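Local coordinates for protein SalCYP truncation (Salinispora tropica, PDB 7ABB) that belongs to the cytochrome P450 family and carries a heme c group within its predominantly helical fold, at residues A[255-260]-A[321-326]. Sequence-based numbering, arbitrary orientation.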
# COMPACT_ATOMS: atom_id res chain seq x y z
N PRO A 255 -1.58 6.76 -24.78
CA PRO A 255 -1.02 5.75 -25.69
C PRO A 255 0.50 5.79 -25.77
O PRO A 255 1.14 4.75 -25.94
CB PRO A 255 -1.67 6.10 -27.04
CG PRO A 255 -2.92 6.82 -26.69
CD PRO A 255 -2.66 7.55 -25.41
N GLY A 256 1.09 6.98 -25.68
CA GLY A 256 2.55 7.07 -25.71
C GLY A 256 3.21 6.27 -24.59
O GLY A 256 4.20 5.57 -24.82
N ASP A 257 2.71 6.42 -23.36
CA ASP A 257 3.26 5.66 -22.23
C ASP A 257 2.92 4.17 -22.34
O ASP A 257 3.75 3.32 -22.00
CB ASP A 257 2.73 6.22 -20.91
CG ASP A 257 3.35 7.58 -20.56
OD1 ASP A 257 4.51 7.82 -20.96
OD2 ASP A 257 2.67 8.39 -19.91
N ARG A 258 1.71 3.84 -22.78
CA ARG A 258 1.36 2.44 -23.02
C ARG A 258 2.32 1.82 -24.03
O ARG A 258 2.85 0.72 -23.81
CB ARG A 258 -0.09 2.35 -23.48
CG ARG A 258 -0.56 0.93 -23.69
CD ARG A 258 -2.08 0.88 -23.95
NE ARG A 258 -2.53 1.40 -25.24
CZ ARG A 258 -3.18 2.54 -25.45
NH1 ARG A 258 -3.41 3.43 -24.48
NH2 ARG A 258 -3.55 2.82 -26.71
N HIS A 259 2.53 2.49 -25.16
CA HIS A 259 3.44 1.98 -26.18
C HIS A 259 4.85 1.83 -25.62
O HIS A 259 5.55 0.87 -25.95
CB HIS A 259 3.48 2.90 -27.40
CG HIS A 259 2.20 3.00 -28.16
ND1 HIS A 259 1.21 2.04 -28.11
CD2 HIS A 259 1.76 3.95 -29.02
CE1 HIS A 259 0.21 2.40 -28.90
NE2 HIS A 259 0.52 3.56 -29.46
N ARG A 260 5.29 2.78 -24.80
CA ARG A 260 6.62 2.66 -24.23
C ARG A 260 6.72 1.43 -23.33
O ARG A 260 7.68 0.67 -23.41
CB ARG A 260 6.98 3.92 -23.44
CG ARG A 260 8.35 3.88 -22.78
CD ARG A 260 9.50 3.98 -23.76
NE ARG A 260 10.78 3.90 -23.08
CZ ARG A 260 11.35 4.91 -22.43
NH1 ARG A 260 10.74 6.08 -22.37
NH2 ARG A 260 12.52 4.75 -21.83
N GLU A 321 3.94 16.56 -11.41
CA GLU A 321 2.70 15.96 -11.87
C GLU A 321 2.90 15.10 -13.11
O GLU A 321 1.98 14.37 -13.49
CB GLU A 321 1.65 17.04 -12.13
CG GLU A 321 1.11 17.63 -10.84
CD GLU A 321 -0.26 18.25 -10.99
OE1 GLU A 321 -0.54 18.82 -12.07
OE2 GLU A 321 -1.06 18.16 -10.03
N ARG A 322 4.08 15.16 -13.73
CA ARG A 322 4.32 14.46 -14.99
C ARG A 322 4.76 13.04 -14.70
O ARG A 322 5.68 12.81 -13.91
CB ARG A 322 5.42 15.13 -15.79
CG ARG A 322 5.70 14.44 -17.12
CD ARG A 322 6.63 15.26 -18.00
NE ARG A 322 6.35 15.00 -19.41
CZ ARG A 322 5.89 15.90 -20.28
NH1 ARG A 322 5.67 17.17 -19.92
NH2 ARG A 322 5.66 15.53 -21.53
N VAL A 323 4.12 12.08 -15.36
CA VAL A 323 4.61 10.71 -15.34
C VAL A 323 5.77 10.64 -16.33
O VAL A 323 5.58 10.85 -17.53
CB VAL A 323 3.49 9.71 -15.71
CG1 VAL A 323 4.06 8.31 -15.89
CG2 VAL A 323 2.43 9.71 -14.64
N ASP A 324 6.97 10.38 -15.82
CA ASP A 324 8.16 10.37 -16.67
C ASP A 324 8.94 9.10 -16.33
O ASP A 324 9.62 9.04 -15.30
CB ASP A 324 9.01 11.63 -16.45
CG ASP A 324 10.21 11.66 -17.34
OD1 ASP A 324 10.41 10.70 -18.12
OD2 ASP A 324 10.94 12.69 -17.32
N PHE A 325 8.80 8.07 -17.17
CA PHE A 325 9.50 6.83 -16.90
C PHE A 325 11.01 7.00 -16.91
O PHE A 325 11.73 6.16 -16.34
CB PHE A 325 9.16 5.76 -17.93
CG PHE A 325 7.71 5.34 -17.94
CD1 PHE A 325 6.85 5.63 -16.91
CD2 PHE A 325 7.23 4.66 -19.03
CE1 PHE A 325 5.51 5.21 -16.96
CE2 PHE A 325 5.90 4.24 -19.10
CZ PHE A 325 5.05 4.54 -18.06
N ASP A 326 11.51 8.05 -17.56
CA ASP A 326 12.93 8.34 -17.64
C ASP A 326 13.40 9.32 -16.57
O ASP A 326 14.53 9.80 -16.64
CB ASP A 326 13.25 8.87 -19.04
CG ASP A 326 12.94 7.85 -20.11
OD1 ASP A 326 13.37 6.69 -19.96
OD2 ASP A 326 12.26 8.19 -21.10
O HOH W 1 3.61 10.80 -19.34
O HOH W 2 7.37 8.54 -19.71
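The phenyl ring of Phe-325 has Asp-257 OD1 over one face, offset toward the rim, while its edge meets the helix: Phe-325 CE2 lies 3.7 Å from Asp-257 O, and Phe-325 CD2 lies 4.0 Å from Arg-260 CG. Asp-257 and Arg-260, three residues apart on helix 255-263, both direct their side chains toward the loop, and Asp-257 CB packs on Phe-325 CZ at 4.0 Å. Phe-275 meets the same ring with its plane at about 70°, and Ala-271, Val-267 and Leu-251 add further packing. At the edge of the Arg-260 guanidinium lies the carboxylate of Asp-326, the two planes only 30° apart. The pairing is bidentate: Arg-260 NH2 donates to the syn lone pair of Asp-326 OD1 at 2.8 Å, and Arg-260 NH1 meets Asp-326 OD2 at 2.9 Å in a nearly straight bond. With CG anti to the backbone N (chi1 179°), Arg-260 brings that carbon to the ring edge; the bend at chi2 then turns the rest of the chain toward Asp-326. Its NE forms a salt bridge with Asp-264, so two carboxylates share the cation and probably fix its rotation. Asp-324 OD1 accepts from Asp-326 N, an Asx turn, which sets the loop backbone at Asp-326, next to the salt bridge. The Asp-257 carboxylate reaches the loop through two waters: one bridges Asp-257 OD2 to Val-323 O, at 2.6 and 2.7 Å, and the other links OD1 to Phe-325 N. OD2 is also hydrogen-bonded to His-250, which ties the carboxylate to the preceding helix. Well away from the chain's centre, the arrangement illustrates surface packing in the helical part of a cytochrome P450 fold, where the long loop between helices 307-310 and 345-362 is joined to short helix 255-263 by an aromatic side chain, a bidentate salt bridge and bridging waters.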